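Long-range contacts in uncharacterized protein (Bacteroides vulgatus, PDB 4QB7), which probably forms part of the tip of a fimbrium, the cell-surface filament through which the bacterium adheres and builds biofilms: residues Ile174-Asp179 with Leu329-Asn334; Asp185-Val190 with Ser249-Asp254; Asp233-Thr238 with Ala260-Thr265; Trp243-Ser248 with Asp292-Val297. One frame throughout, in Å; residues are numbered along the deposited sequence.

Interaction 1: residues Ile174-Asp179 with Leu329-Asn334; sequences IKVKPD and LTIKMN. With SO4 (sulfate ion), chain B.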
loop_
_atom_site.group_PDB
_atom_site.type_symbol
_atom_site.label_atom_id
_atom_site.label_comp_id
_atom_site.label_asym_id
_atom_site.label_seq_id
_atom_site.Cartn_x
_atom_site.Cartn_y
_atom_site.Cartn_z
ATOM N N ILE A 174 -2.916 9.833 9.807
ATOM C CA ILE A 174 -4.041 10.735 10.002
ATOM C C ILE A 174 -3.689 11.444 11.307
ATOM O O ILE A 174 -3.550 10.795 12.346
ATOM C CB ILE A 174 -5.425 10.069 9.966
ATOM C CG1 ILE A 174 -5.630 9.361 8.620
ATOM C CG2 ILE A 174 -6.494 11.139 10.182
ATOM C CD1 ILE A 174 -6.741 8.428 8.535
ATOM N N LYS A 175 -3.376 12.751 11.201
ATOM C CA LYS A 175 -2.963 13.626 12.288
ATOM C C LYS A 175 -4.092 14.605 12.627
ATOM O O LYS A 175 -4.762 15.080 11.714
ATOM C CB LYS A 175 -1.706 14.387 11.857
ATOM C CG LYS A 175 -0.430 13.557 11.730
ATOM C CD LYS A 175 0.724 14.479 11.483
ATOM C CE LYS A 175 2.060 13.785 11.425
ATOM N NZ LYS A 175 3.048 14.612 10.680
ATOM N N VAL A 176 -4.321 14.915 13.921
ATOM C CA VAL A 176 -5.405 15.827 14.338
ATOM C C VAL A 176 -4.897 16.951 15.244
ATOM O O VAL A 176 -4.004 16.733 16.049
ATOM C CB VAL A 176 -6.576 15.081 15.040
ATOM C CG1 VAL A 176 -7.798 15.976 15.158
ATOM C CG2 VAL A 176 -6.951 13.784 14.318
ATOM N N LYS A 177 -5.493 18.151 15.137
ATOM C CA LYS A 177 -5.174 19.272 16.033
ATOM C C LYS A 177 -6.350 20.244 16.136
ATOM O O LYS A 177 -7.062 20.409 15.144
ATOM C CB LYS A 177 -3.916 20.033 15.578
ATOM C CG LYS A 177 -3.997 20.575 14.169
ATOM C CD LYS A 177 -2.911 21.529 13.846
ATOM C CE LYS A 177 -2.963 21.842 12.373
ATOM N NZ LYS A 177 -1.761 22.591 11.931
ATOM N N PRO A 178 -6.535 20.962 17.271
ATOM C CA PRO A 178 -7.551 22.030 17.298
ATOM C C PRO A 178 -7.021 23.260 16.532
ATOM O O PRO A 178 -5.810 23.309 16.244
ATOM C CB PRO A 178 -7.698 22.309 18.790
ATOM C CG PRO A 178 -6.332 22.056 19.343
ATOM C CD PRO A 178 -5.774 20.918 18.543
ATOM N N ASP A 179 -7.894 24.244 16.172
ATOM C CA ASP A 179 -7.422 25.428 15.414
ATOM C C ASP A 179 -6.826 26.508 16.337
ATOM O O ASP A 179 -6.178 27.433 15.858
ATOM C CB ASP A 179 -8.527 26.032 14.505
ATOM C CG ASP A 179 -9.756 26.575 15.213
ATOM O OD1 ASP A 179 -10.104 26.044 16.296
ATOM O OD2 ASP A 179 -10.418 27.476 14.646
ATOM N N LEU A 329 -6.004 16.917 9.922
ATOM C CA LEU A 329 -7.358 17.381 10.290
ATOM C C LEU A 329 -7.305 18.454 11.356
ATOM O O LEU A 329 -6.730 18.226 12.436
ATOM C CB LEU A 329 -8.200 16.212 10.844
ATOM C CG LEU A 329 -8.856 15.209 9.923
ATOM C CD1 LEU A 329 -7.871 14.607 8.903
ATOM C CD2 LEU A 329 -9.468 14.130 10.746
ATOM N N THR A 330 -7.904 19.627 11.057
ATOM C CA THR A 330 -7.974 20.734 11.989
ATOM C C THR A 330 -9.405 20.844 12.475
ATOM O O THR A 330 -10.308 21.121 11.690
ATOM C CB THR A 330 -7.449 22.056 11.377
ATOM O OG1 THR A 330 -6.096 21.887 10.968
ATOM C CG2 THR A 330 -7.515 23.213 12.367
ATOM N N ILE A 331 -9.617 20.600 13.770
ATOM C CA ILE A 331 -10.938 20.730 14.369
ATOM C C ILE A 331 -11.134 22.201 14.726
ATOM O O ILE A 331 -10.362 22.740 15.512
ATOM C CB ILE A 331 -11.108 19.785 15.577
ATOM C CG1 ILE A 331 -10.778 18.316 15.186
ATOM C CG2 ILE A 331 -12.518 19.937 16.128
ATOM C CD1 ILE A 331 -10.793 17.356 16.320
ATOM N N LYS A 332 -12.107 22.865 14.072
ATOM C CA LYS A 332 -12.435 24.276 14.305
ATOM C C LYS A 332 -13.265 24.362 15.561
ATOM O O LYS A 332 -14.340 23.763 15.618
ATOM C CB LYS A 332 -13.184 24.880 13.114
ATOM C CG LYS A 332 -12.276 25.419 12.017
ATOM C CD LYS A 332 -13.030 26.432 11.130
ATOM C CE LYS A 332 -13.106 27.833 11.711
ATOM N NZ LYS A 332 -14.460 28.448 11.554
HETATM N N MSE A 333 -12.749 25.046 16.591
HETATM C CA MSE A 333 -13.404 25.172 17.890
HETATM C C MSE A 333 -14.576 26.157 17.898
HETATM O O MSE A 333 -15.405 26.043 18.781
HETATM C CB MSE A 333 -12.386 25.568 18.961
HETATM C CG MSE A 333 -11.257 24.540 19.134
HETATM SE SE MSE A 333 -11.892 22.766 19.679
HETATM C CE MSE A 333 -12.701 23.196 21.261
ATOM N N ASN A 334 -14.672 27.099 16.946
ATOM C CA ASN A 334 -15.814 28.033 16.957
ATOM C C ASN A 334 -16.940 27.589 16.015
ATOM O O ASN A 334 -17.917 28.320 15.847
ATOM C CB ASN A 334 -15.376 29.472 16.613
ATOM C CG ASN A 334 -14.766 29.660 15.251
ATOM O OD1 ASN A 334 -14.774 28.770 14.404
ATOM N ND2 ASN A 334 -14.222 30.844 15.007
HETATM S S SO4 B . 1.068 20.082 11.204
HETATM O O1 SO4 B . 2.384 20.547 11.632
HETATM O O2 SO4 B . 0.679 20.694 9.924
HETATM O O3 SO4 B . 1.113 18.621 11.046
HETATM O O4 SO4 B . 0.138 20.484 12.253
#
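A parallel strand pair joins Val176, Lys177 and Pro178 to Leu329, Thr330 and Ile331, the axes of the two short strands approaching to 4.6 Å at 25°. The backbone bonds alternate as parallel pairing requires: Leu329 N gives to Lys175 O, Lys177 N to Leu329 O, and Ile331 N to Lys177 O. The first is nearly straight, 179° at the hydrogen. This pair belongs to the large mixed sheet of the fimbrillin-like fold, where strand 159-178 also runs antiparallel to strand 259-270. Val176, Pro178, Leu329 and Ile331 share the buried face, where Pro178 packs on Ile188 of strand 186-196 and Val176 CG1 meets Ile331 CD1 at 3.5 Å. The other face carries Lys177 and Thr330. With CG between the backbone N and carbonyl carbon (chi1 57°) and the chain extended beyond it, Lys177 passes its CE 3.4 Å from Thr330 OG1 and brings NZ to 2.9 Å from O4 of a sulfate, probably from the crystallisation liquor. Past the strand ends, the weak bond from Asp179 N to Ile331 O is backed by a side-chain one: Met333 N, in a selenomethionine, reaches Asp179 OD1 at 2.8 Å, coming from above the carboxylate plane.

Interaction 2: residues Asp185-Val190 with Ser249-Asp254; sequences DTKIFV and SINVSD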
loop_
_atom_site.group_PDB
_atom_site.type_symbol
_atom_site.label_atom_id
_atom_site.label_comp_id
_atom_site.label_asym_id
_atom_site.label_seq_id
_atom_site.Cartn_x
_atom_site.Cartn_y
_atom_site.Cartn_z
ATOM N N ASP A 185 -6.940 23.781 30.863
ATOM C CA ASP A 185 -8.108 23.099 31.408
ATOM C C ASP A 185 -8.991 22.355 30.394
ATOM O O ASP A 185 -10.045 21.835 30.794
ATOM C CB ASP A 185 -8.946 24.125 32.163
ATOM C CG ASP A 185 -8.468 24.364 33.587
ATOM O OD1 ASP A 185 -7.232 24.182 33.848
ATOM O OD2 ASP A 185 -9.328 24.725 34.457
ATOM N N THR A 186 -8.572 22.285 29.112
ATOM C CA THR A 186 -9.330 21.600 28.075
ATOM C C THR A 186 -8.385 20.767 27.220
ATOM O O THR A 186 -7.269 21.227 26.882
ATOM C CB THR A 186 -10.145 22.600 27.250
ATOM O OG1 THR A 186 -11.139 23.168 28.104
ATOM C CG2 THR A 186 -10.842 21.965 26.063
ATOM N N LYS A 187 -8.818 19.506 26.914
ATOM C CA LYS A 187 -8.054 18.589 26.067
ATOM C C LYS A 187 -8.993 17.915 25.064
ATOM O O LYS A 187 -10.203 17.879 25.288
ATOM C CB LYS A 187 -7.269 17.569 26.929
ATOM C CG LYS A 187 -6.232 18.272 27.838
ATOM C CD LYS A 187 -5.308 17.381 28.582
ATOM C CE LYS A 187 -4.362 18.169 29.460
ATOM N NZ LYS A 187 -3.414 19.011 28.672
ATOM N N ILE A 188 -8.459 17.485 23.917
ATOM C CA ILE A 188 -9.235 16.772 22.896
ATOM C C ILE A 188 -8.632 15.386 22.774
ATOM O O ILE A 188 -7.407 15.255 22.620
ATOM C CB ILE A 188 -9.331 17.460 21.494
ATOM C CG1 ILE A 188 -9.901 18.846 21.570
ATOM C CG2 ILE A 188 -10.163 16.604 20.487
ATOM C CD1 ILE A 188 -9.864 19.531 20.234
ATOM N N PHE A 189 -9.495 14.361 22.800
ATOM C CA PHE A 189 -9.097 12.957 22.665
ATOM C C PHE A 189 -9.837 12.285 21.515
ATOM O O PHE A 189 -11.066 12.367 21.450
ATOM C CB PHE A 189 -9.358 12.203 23.972
ATOM C CG PHE A 189 -8.614 12.748 25.164
ATOM C CD1 PHE A 189 -7.297 12.371 25.414
ATOM C CD2 PHE A 189 -9.232 13.627 26.047
ATOM C CE1 PHE A 189 -6.610 12.878 26.523
ATOM C CE2 PHE A 189 -8.550 14.115 27.165
ATOM C CZ PHE A 189 -7.255 13.720 27.408
ATOM N N VAL A 190 -9.103 11.638 20.601
ATOM C CA VAL A 190 -9.743 10.914 19.499
ATOM C C VAL A 190 -9.920 9.462 19.972
ATOM O O VAL A 190 -8.982 8.869 20.529
ATOM C CB VAL A 190 -8.981 11.057 18.164
ATOM C CG1 VAL A 190 -9.508 10.079 17.108
ATOM C CG2 VAL A 190 -9.057 12.497 17.662
ATOM N N SER A 249 -7.740 6.291 24.313
ATOM C CA SER A 249 -7.753 7.359 23.308
ATOM C C SER A 249 -6.357 7.879 22.927
ATOM O O SER A 249 -5.360 7.378 23.421
ATOM C CB SER A 249 -8.548 8.528 23.875
ATOM O OG SER A 249 -7.851 9.079 24.984
ATOM N N ILE A 250 -6.312 8.883 22.022
ATOM C CA ILE A 250 -5.126 9.621 21.591
ATOM C C ILE A 250 -5.363 11.104 21.912
ATOM O O ILE A 250 -6.327 11.693 21.424
ATOM C CB ILE A 250 -4.728 9.410 20.094
ATOM C CG1 ILE A 250 -4.403 7.930 19.788
ATOM C CG2 ILE A 250 -3.522 10.283 19.716
ATOM C CD1 ILE A 250 -5.072 7.420 18.642
ATOM N N ASN A 251 -4.486 11.691 22.747
ATOM C CA ASN A 251 -4.522 13.109 23.062
ATOM C C ASN A 251 -4.037 13.907 21.862
ATOM O O ASN A 251 -2.849 13.864 21.545
ATOM C CB ASN A 251 -3.649 13.399 24.264
ATOM C CG ASN A 251 -3.715 14.803 24.756
ATOM O OD1 ASN A 251 -4.204 15.704 24.099
ATOM N ND2 ASN A 251 -3.268 15.004 25.960
ATOM N N VAL A 252 -4.933 14.679 21.236
ATOM C CA VAL A 252 -4.611 15.489 20.063
ATOM C C VAL A 252 -4.706 17.014 20.364
ATOM O O VAL A 252 -4.895 17.787 19.435
ATOM C CB VAL A 252 -5.504 15.084 18.850
ATOM C CG1 VAL A 252 -5.267 13.644 18.445
ATOM C CG2 VAL A 252 -6.978 15.332 19.120
ATOM N N SER A 253 -4.493 17.442 21.628
ATOM C CA SER A 253 -4.660 18.835 22.108
ATOM C C SER A 253 -3.634 19.880 21.613
ATOM O O SER A 253 -3.915 21.076 21.736
ATOM C CB SER A 253 -4.671 18.870 23.626
ATOM O OG SER A 253 -5.520 17.856 24.138
ATOM N N ASP A 254 -2.475 19.463 21.067
ATOM C CA ASP A 254 -1.432 20.378 20.591
ATOM C C ASP A 254 -1.877 21.128 19.327
ATOM O O ASP A 254 -2.091 20.515 18.287
ATOM C CB ASP A 254 -0.134 19.593 20.319
ATOM C CG ASP A 254 1.146 20.412 20.225
ATOM O OD1 ASP A 254 1.059 21.654 19.981
ATOM O OD2 ASP A 254 2.237 19.816 20.367
HETATM O O HOH W 1 -1.934 17.787 26.609
#
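Phe189 lies across Ser249 and Asn251 on one face of a short antiparallel pairing, in which strand 186-196 of a five-strand antiparallel sheet takes up strand 250-251. Val190 and Ile250 form the hydrogen-bonded pair, each N giving to the other's O, while Phe189 and Asn251 form the non-hydrogen-bonded pair with CA atoms 4.6 Å apart. The Phe189 ring and the Asn251 amide are turned 50° against each other, and between these side chains the closest approach is Phe189 CE1 to Asn251 CB, 3.8 Å. Ring atom CD1 of Phe189 sits 3.4 Å from Ser249 OG, an oxygen whose hydrogen-bond partner is Thr240. The ring also stacks with Tyr245 of the loop that leads into segment 249-254.

Valines and isoleucine fill the other side. Val252 CG2 meets Ile188 CG2 at 3.7 Å, the two side chains slanting past one another, whereas Val190 and Val252 cross at about a right angle through their CG2 methyls. Val252 N bonds to Ile188 O from within an Asx turn that begins at Asn251: this residue, its CG anti to N (chi1 -174°), curls OD1 back to accept from Ser253 N at 3.0 Å. Ser253 OG is also modelled as a donor to that oxygen, though the separation is doubtfully short. The Asn251 amide nitrogen and Lys187 NZ both donate to one water. Ser253 OG is itself an acceptor across the contact, taking the hydrogen of Ile188 N at 3.0 Å and 158°.

Interaction 3: residues Asp233-Thr238 with Ala260-Thr265; sequences DFLNKT and ALFSDT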
loop_
_atom_site.group_PDB
_atom_site.type_symbol
_atom_site.label_atom_id
_atom_site.label_comp_id
_atom_site.label_asym_id
_atom_site.label_seq_id
_atom_site.Cartn_x
_atom_site.Cartn_y
_atom_site.Cartn_z
ATOM N N ASP A 233 -9.575 0.182 16.086
ATOM C CA ASP A 233 -8.591 -0.665 16.772
ATOM C C ASP A 233 -7.204 -0.623 16.090
ATOM O O ASP A 233 -6.257 -1.217 16.614
ATOM C CB ASP A 233 -9.087 -2.120 16.902
ATOM C CG ASP A 233 -10.318 -2.277 17.761
ATOM O OD1 ASP A 233 -10.415 -1.580 18.801
ATOM O OD2 ASP A 233 -11.195 -3.073 17.387
ATOM N N PHE A 234 -7.090 0.079 14.943
ATOM C CA PHE A 234 -5.841 0.222 14.218
ATOM C C PHE A 234 -5.072 1.383 14.827
ATOM O O PHE A 234 -3.829 1.412 14.799
ATOM C CB PHE A 234 -6.097 0.428 12.710
ATOM C CG PHE A 234 -4.838 0.677 11.900
ATOM C CD1 PHE A 234 -3.949 -0.362 11.623
ATOM C CD2 PHE A 234 -4.510 1.971 11.459
ATOM C CE1 PHE A 234 -2.769 -0.120 10.915
ATOM C CE2 PHE A 234 -3.341 2.203 10.723
ATOM C CZ PHE A 234 -2.481 1.154 10.459
ATOM N N LEU A 235 -5.828 2.340 15.394
ATOM C CA LEU A 235 -5.295 3.557 15.991
ATOM C C LEU A 235 -4.431 3.237 17.212
ATOM O O LEU A 235 -4.708 2.306 17.979
ATOM C CB LEU A 235 -6.403 4.550 16.374
ATOM C CG LEU A 235 -7.518 4.893 15.383
ATOM C CD1 LEU A 235 -8.446 5.937 15.989
ATOM C CD2 LEU A 235 -6.979 5.367 14.057
ATOM N N ASN A 236 -3.383 4.040 17.385
ATOM C CA ASN A 236 -2.406 3.907 18.445
ATOM C C ASN A 236 -2.932 4.500 19.758
ATOM O O ASN A 236 -2.285 5.358 20.365
ATOM C CB ASN A 236 -1.141 4.605 17.973
ATOM C CG ASN A 236 0.090 4.353 18.783
ATOM O OD1 ASN A 236 0.200 3.367 19.523
ATOM N ND2 ASN A 236 1.020 5.292 18.687
ATOM N N LYS A 237 -4.123 4.038 20.194
ATOM C CA LYS A 237 -4.803 4.476 21.418
ATOM C C LYS A 237 -4.027 4.009 22.642
ATOM O O LYS A 237 -3.441 2.939 22.606
ATOM C CB LYS A 237 -6.251 3.937 21.458
ATOM C CG LYS A 237 -7.244 4.783 20.652
ATOM C CD LYS A 237 -8.351 3.951 20.022
ATOM C CE LYS A 237 -9.574 3.741 20.866
ATOM N NZ LYS A 237 -10.425 2.676 20.296
ATOM N N THR A 238 -3.996 4.825 23.707
ATOM C CA THR A 238 -3.348 4.510 24.985
ATOM C C THR A 238 -4.319 4.822 26.121
ATOM O O THR A 238 -5.359 5.446 25.896
ATOM C CB THR A 238 -2.006 5.265 25.165
ATOM O OG1 THR A 238 -2.206 6.679 25.072
ATOM C CG2 THR A 238 -0.929 4.803 24.191
ATOM N N ALA A 260 -0.387 12.459 15.543
ATOM C CA ALA A 260 -0.647 11.248 14.758
ATOM C C ALA A 260 -1.633 10.264 15.436
ATOM O O ALA A 260 -1.572 10.061 16.661
ATOM C CB ALA A 260 0.659 10.533 14.500
ATOM N N LEU A 261 -2.485 9.601 14.617
ATOM C CA LEU A 261 -3.434 8.588 15.105
ATOM C C LEU A 261 -2.904 7.155 14.861
ATOM O O LEU A 261 -3.361 6.211 15.506
ATOM C CB LEU A 261 -4.835 8.751 14.489
ATOM C CG LEU A 261 -5.570 10.085 14.692
ATOM C CD1 LEU A 261 -6.879 10.058 13.967
ATOM C CD2 LEU A 261 -5.775 10.434 16.175
ATOM N N PHE A 262 -1.932 7.014 13.950
ATOM C CA PHE A 262 -1.258 5.746 13.630
ATOM C C PHE A 262 0.094 5.720 14.287
ATOM O O PHE A 262 0.734 6.775 14.392
ATOM C CB PHE A 262 -1.050 5.553 12.103
ATOM C CG PHE A 262 -2.230 5.613 11.158
ATOM C CD1 PHE A 262 -3.535 5.693 11.642
ATOM C CD2 PHE A 262 -2.042 5.527 9.786
ATOM C CE1 PHE A 262 -4.623 5.736 10.766
ATOM C CE2 PHE A 262 -3.131 5.590 8.914
ATOM C CZ PHE A 262 -4.411 5.700 9.411
ATOM N N SER A 263 0.596 4.518 14.630
ATOM C CA SER A 263 1.937 4.421 15.198
ATOM C C SER A 263 2.965 4.618 14.081
ATOM O O SER A 263 2.602 4.528 12.907
ATOM C CB SER A 263 2.124 3.094 15.924
ATOM O OG SER A 263 2.374 2.043 15.014
ATOM N N ASP A 264 4.219 4.918 14.436
ATOM C CA ASP A 264 5.331 5.149 13.502
ATOM C C ASP A 264 5.543 4.024 12.508
ATOM O O ASP A 264 5.951 4.277 11.371
ATOM C CB ASP A 264 6.658 5.350 14.267
ATOM C CG ASP A 264 6.873 6.739 14.854
ATOM O OD1 ASP A 264 6.138 7.687 14.450
ATOM O OD2 ASP A 264 7.794 6.891 15.699
ATOM N N THR A 265 5.302 2.791 12.940
ATOM C CA THR A 265 5.544 1.611 12.126
ATOM C C THR A 265 4.298 1.124 11.369
ATOM O O THR A 265 4.438 0.275 10.485
ATOM C CB THR A 265 6.114 0.495 13.012
ATOM O OG1 THR A 265 5.293 0.338 14.176
ATOM C CG2 THR A 265 7.543 0.782 13.437
HETATM O O HOH W 2 -1.368 2.473 14.297
#
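Two phenylalanines meet edge-to-face where the chain is largely irregular on both sides: Phe234 drives its edge onto the face of Phe262, the planes at 79° and the centroids 4.8 Å apart. The approach is well centred, since Phe234 CE2 stands 3.4 Å above the Phe262 plane, over the middle of the ring. A chi1 of 176°, which sets CG opposite the backbone N, brings the end of the Phe234 side chain to its partner although its CB bond starts off to one side. Leu235 CD2 comes to the rim of the Phe262 ring instead, near its plane. This aromatic pair fastens the loop between strands 229-230 and 250-251 onto an irregular part of strand 259-270, whose Phe262 also packs against Ile171 and Ile174 of the neighbouring strand 159-178. A serine in place of Phe262 would probably leave the Phe234 edge without the face it presses on and open a gap beside Leu235. The loop is further tied by its backbone: Asn236, centre of an inverse gamma turn, gives its N-H to Leu261 O at 2.9 Å and 170°. Its amide lies against Ser263, Asn236 ND2 being 3.7 Å from Ser263 CB. A water joins the two backbones, donating to Phe234 O and accepting from Ser263 N.

Interaction 4: residues Trp243-Ser248 with Asp292-Val297; sequences WGYNKS and DIVTKV. With SO4 (sulfate ion), chain F; SO4 (sulfate ion), chain C.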
loop_
_atom_site.group_PDB
_atom_site.type_symbol
_atom_site.label_atom_id
_atom_site.label_comp_id
_atom_site.label_asym_id
_atom_site.label_seq_id
_atom_site.Cartn_x
_atom_site.Cartn_y
_atom_site.Cartn_z
ATOM N N TRP A 243 -8.428 14.091 34.821
ATOM C CA TRP A 243 -9.571 14.675 35.543
ATOM C C TRP A 243 -10.807 13.770 35.525
ATOM O O TRP A 243 -11.901 14.249 35.275
ATOM C CB TRP A 243 -9.941 16.069 34.947
ATOM C CG TRP A 243 -8.782 16.965 34.644
ATOM C CD1 TRP A 243 -7.766 17.307 35.486
ATOM C CD2 TRP A 243 -8.548 17.679 33.422
ATOM N NE1 TRP A 243 -6.891 18.163 34.853
ATOM C CE2 TRP A 243 -7.361 18.430 33.595
ATOM C CE3 TRP A 243 -9.232 17.769 32.195
ATOM C CZ2 TRP A 243 -6.839 19.249 32.589
ATOM C CZ3 TRP A 243 -8.715 18.586 31.200
ATOM C CH2 TRP A 243 -7.523 19.298 31.394
ATOM N N GLY A 244 -10.626 12.480 35.772
ATOM C CA GLY A 244 -11.701 11.491 35.732
ATOM C C GLY A 244 -11.920 10.845 34.375
ATOM O O GLY A 244 -12.547 9.788 34.286
ATOM N N TYR A 245 -11.420 11.472 33.300
ATOM C CA TYR A 245 -11.558 10.945 31.938
ATOM C C TYR A 245 -10.599 9.782 31.779
ATOM O O TYR A 245 -9.403 9.981 31.947
ATOM C CB TYR A 245 -11.320 12.048 30.879
ATOM C CG TYR A 245 -11.427 11.550 29.454
ATOM C CD1 TYR A 245 -12.658 11.506 28.799
ATOM C CD2 TYR A 245 -10.305 11.085 28.767
ATOM C CE1 TYR A 245 -12.757 11.063 27.481
ATOM C CE2 TYR A 245 -10.402 10.612 27.462
ATOM C CZ TYR A 245 -11.624 10.629 26.816
ATOM O OH TYR A 245 -11.705 10.214 25.518
ATOM N N ASN A 246 -11.106 8.572 31.497
ATOM C CA ASN A 246 -10.231 7.419 31.388
ATOM C C ASN A 246 -10.573 6.464 30.224
ATOM O O ASN A 246 -10.331 5.249 30.295
ATOM C CB ASN A 246 -10.177 6.665 32.708
ATOM C CG ASN A 246 -11.405 5.921 33.080
ATOM O OD1 ASN A 246 -12.500 6.176 32.576
ATOM N ND2 ASN A 246 -11.232 4.966 33.974
ATOM N N LYS A 247 -10.994 7.031 29.120
ATOM C CA LYS A 247 -11.296 6.309 27.893
ATOM C C LYS A 247 -9.983 6.026 27.133
ATOM O O LYS A 247 -9.097 6.873 27.120
ATOM C CB LYS A 247 -12.280 7.195 27.077
ATOM C CG LYS A 247 -12.855 6.607 25.814
ATOM C CD LYS A 247 -14.043 5.707 26.037
ATOM C CE LYS A 247 -14.410 5.101 24.705
ATOM N NZ LYS A 247 -15.128 3.812 24.862
ATOM N N SER A 248 -9.833 4.837 26.530
ATOM C CA SER A 248 -8.662 4.496 25.693
ATOM C C SER A 248 -8.746 5.404 24.470
ATOM O O SER A 248 -9.774 5.393 23.766
ATOM C CB SER A 248 -8.672 3.014 25.313
ATOM O OG SER A 248 -7.592 2.625 24.478
ATOM N N ASP A 292 -13.643 13.430 22.003
ATOM C CA ASP A 292 -14.119 13.985 23.273
ATOM C C ASP A 292 -13.376 15.246 23.601
ATOM O O ASP A 292 -12.150 15.268 23.496
ATOM C CB ASP A 292 -13.909 12.943 24.390
ATOM C CG ASP A 292 -14.684 11.646 24.201
ATOM O OD1 ASP A 292 -15.759 11.682 23.561
ATOM O OD2 ASP A 292 -14.234 10.599 24.729
ATOM N N ILE A 293 -14.104 16.313 23.958
ATOM C CA ILE A 293 -13.530 17.598 24.392
ATOM C C ILE A 293 -13.738 17.642 25.890
ATOM O O ILE A 293 -14.876 17.709 26.353
ATOM C CB ILE A 293 -14.091 18.829 23.641
ATOM C CG1 ILE A 293 -14.035 18.601 22.101
ATOM C CG2 ILE A 293 -13.326 20.125 24.068
ATOM C CD1 ILE A 293 -14.859 19.571 21.327
ATOM N N VAL A 294 -12.650 17.464 26.642
ATOM C CA VAL A 294 -12.680 17.315 28.100
ATOM C C VAL A 294 -12.212 18.571 28.777
ATOM O O VAL A 294 -11.076 18.973 28.570
ATOM C CB VAL A 294 -11.801 16.096 28.513
ATOM C CG1 VAL A 294 -11.784 15.896 30.027
ATOM C CG2 VAL A 294 -12.256 14.836 27.801
ATOM N N THR A 295 -13.081 19.178 29.589
ATOM C CA THR A 295 -12.797 20.382 30.376
ATOM C C THR A 295 -12.740 20.011 31.868
ATOM O O THR A 295 -13.645 19.351 32.372
ATOM C CB THR A 295 -13.816 21.499 30.093
ATOM O OG1 THR A 295 -13.895 21.750 28.690
ATOM C CG2 THR A 295 -13.488 22.790 30.818
ATOM N N LYS A 296 -11.687 20.473 32.571
ATOM C CA LYS A 296 -11.472 20.247 34.000
ATOM C C LYS A 296 -12.539 20.910 34.866
ATOM O O LYS A 296 -12.889 22.071 34.638
ATOM C CB LYS A 296 -10.087 20.778 34.410
ATOM C CG LYS A 296 -9.760 20.661 35.885
ATOM C CD LYS A 296 -8.320 20.992 36.161
ATOM C CE LYS A 296 -8.023 20.967 37.636
ATOM N NZ LYS A 296 -6.568 21.042 37.899
ATOM N N VAL A 297 -13.035 20.174 35.870
ATOM C CA VAL A 297 -13.936 20.715 36.873
ATOM C C VAL A 297 -13.144 20.641 38.184
ATOM O O VAL A 297 -12.907 21.672 38.812
ATOM C CB VAL A 297 -15.319 20.043 36.910
ATOM C CG1 VAL A 297 -16.117 20.519 38.126
ATOM C CG2 VAL A 297 -16.088 20.342 35.620
HETATM S S SO4 F . -12.312 2.130 26.195
HETATM O O1 SO4 F . -11.566 2.822 27.239
HETATM O O2 SO4 F . -11.946 2.624 24.847
HETATM O O3 SO4 F . -12.004 0.697 26.267
HETATM O O4 SO4 F . -13.747 2.314 26.370
HETATM S S SO4 C . -15.094 8.675 30.786
HETATM O O1 SO4 C . -15.552 10.083 30.694
HETATM O O2 SO4 C . -14.711 8.231 29.465
HETATM O O3 SO4 C . -13.898 8.686 31.628
HETATM O O4 SO4 C . -16.165 7.807 31.359
#
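The loop segment 243-248 runs roughly against strand 292-296, their end-to-end directions 163° apart, and the CA separation widens from 6.1 Å at Trp243-Lys296 to 9.4 Å at Lys247-Asp292, so side chains bridge the two. Trp243 is covered on one face by Lys296, whose CB stands 3.7 Å from the centroid of the six-membered ring, a CH-pi contact. The lysine, extended from CG anti to N (chi1 177°), carries CD on over Trp243 NE1 at 3.4 Å. At the indole edge lies Val294 O, near the ring plane, and Trp243 CE3 packs on Val294 CG1 at 3.8 Å. Replacing Trp243 by an alanine is likely to leave the aliphatic part of Lys296 without its flat support and open a gap beside Val294 CG1. Val294 CG2 is set over one face of Tyr245, 3.9 Å from its centroid. The hydroxyl of that ring, Tyr245 OH, donates to Asp292 OD2 at 2.7 Å, on the anti lone pair, with ring and carboxylate planes 79° apart; Asp292 OD1 is held by Thr306. Two sulfates, probably from the crystallisation liquor, sit along the loop, bound by Asn246 N, Ser248 N and Lys247 NZ. Trp243 and Tyr245 thus lay the loop between strands 229-230 and 250-251 over the Asp292, Val294 and Lys296 side of strand 286-296, in an antiparallel sheet of the fimbrillin-like fold.

In the fold
All four contacts lie on the same side of the chain's centre, within the fimbrillin-like region. Interactions 2 and 4, with centres about 9 Å apart, share the antiparallel sheet in which strands 186-196 and 286-296 are neighbours; interactions 1 and 3, about 17 Å apart, reach the mixed sheet through strands 159-178 and 259-270. Between the sheets, Pro178 and Val176 of interaction 1 pack on Val252 of interaction 2, the centres of the two interactions being about 10 Å apart. Along the chain, interaction 1 encloses the other three, whose segments alternate. The long connection from strand 229-230 to 250-251 thus serves interactions 3 and 4 in turn, binding both sheets into one beta-rich unit of this probable tip subunit.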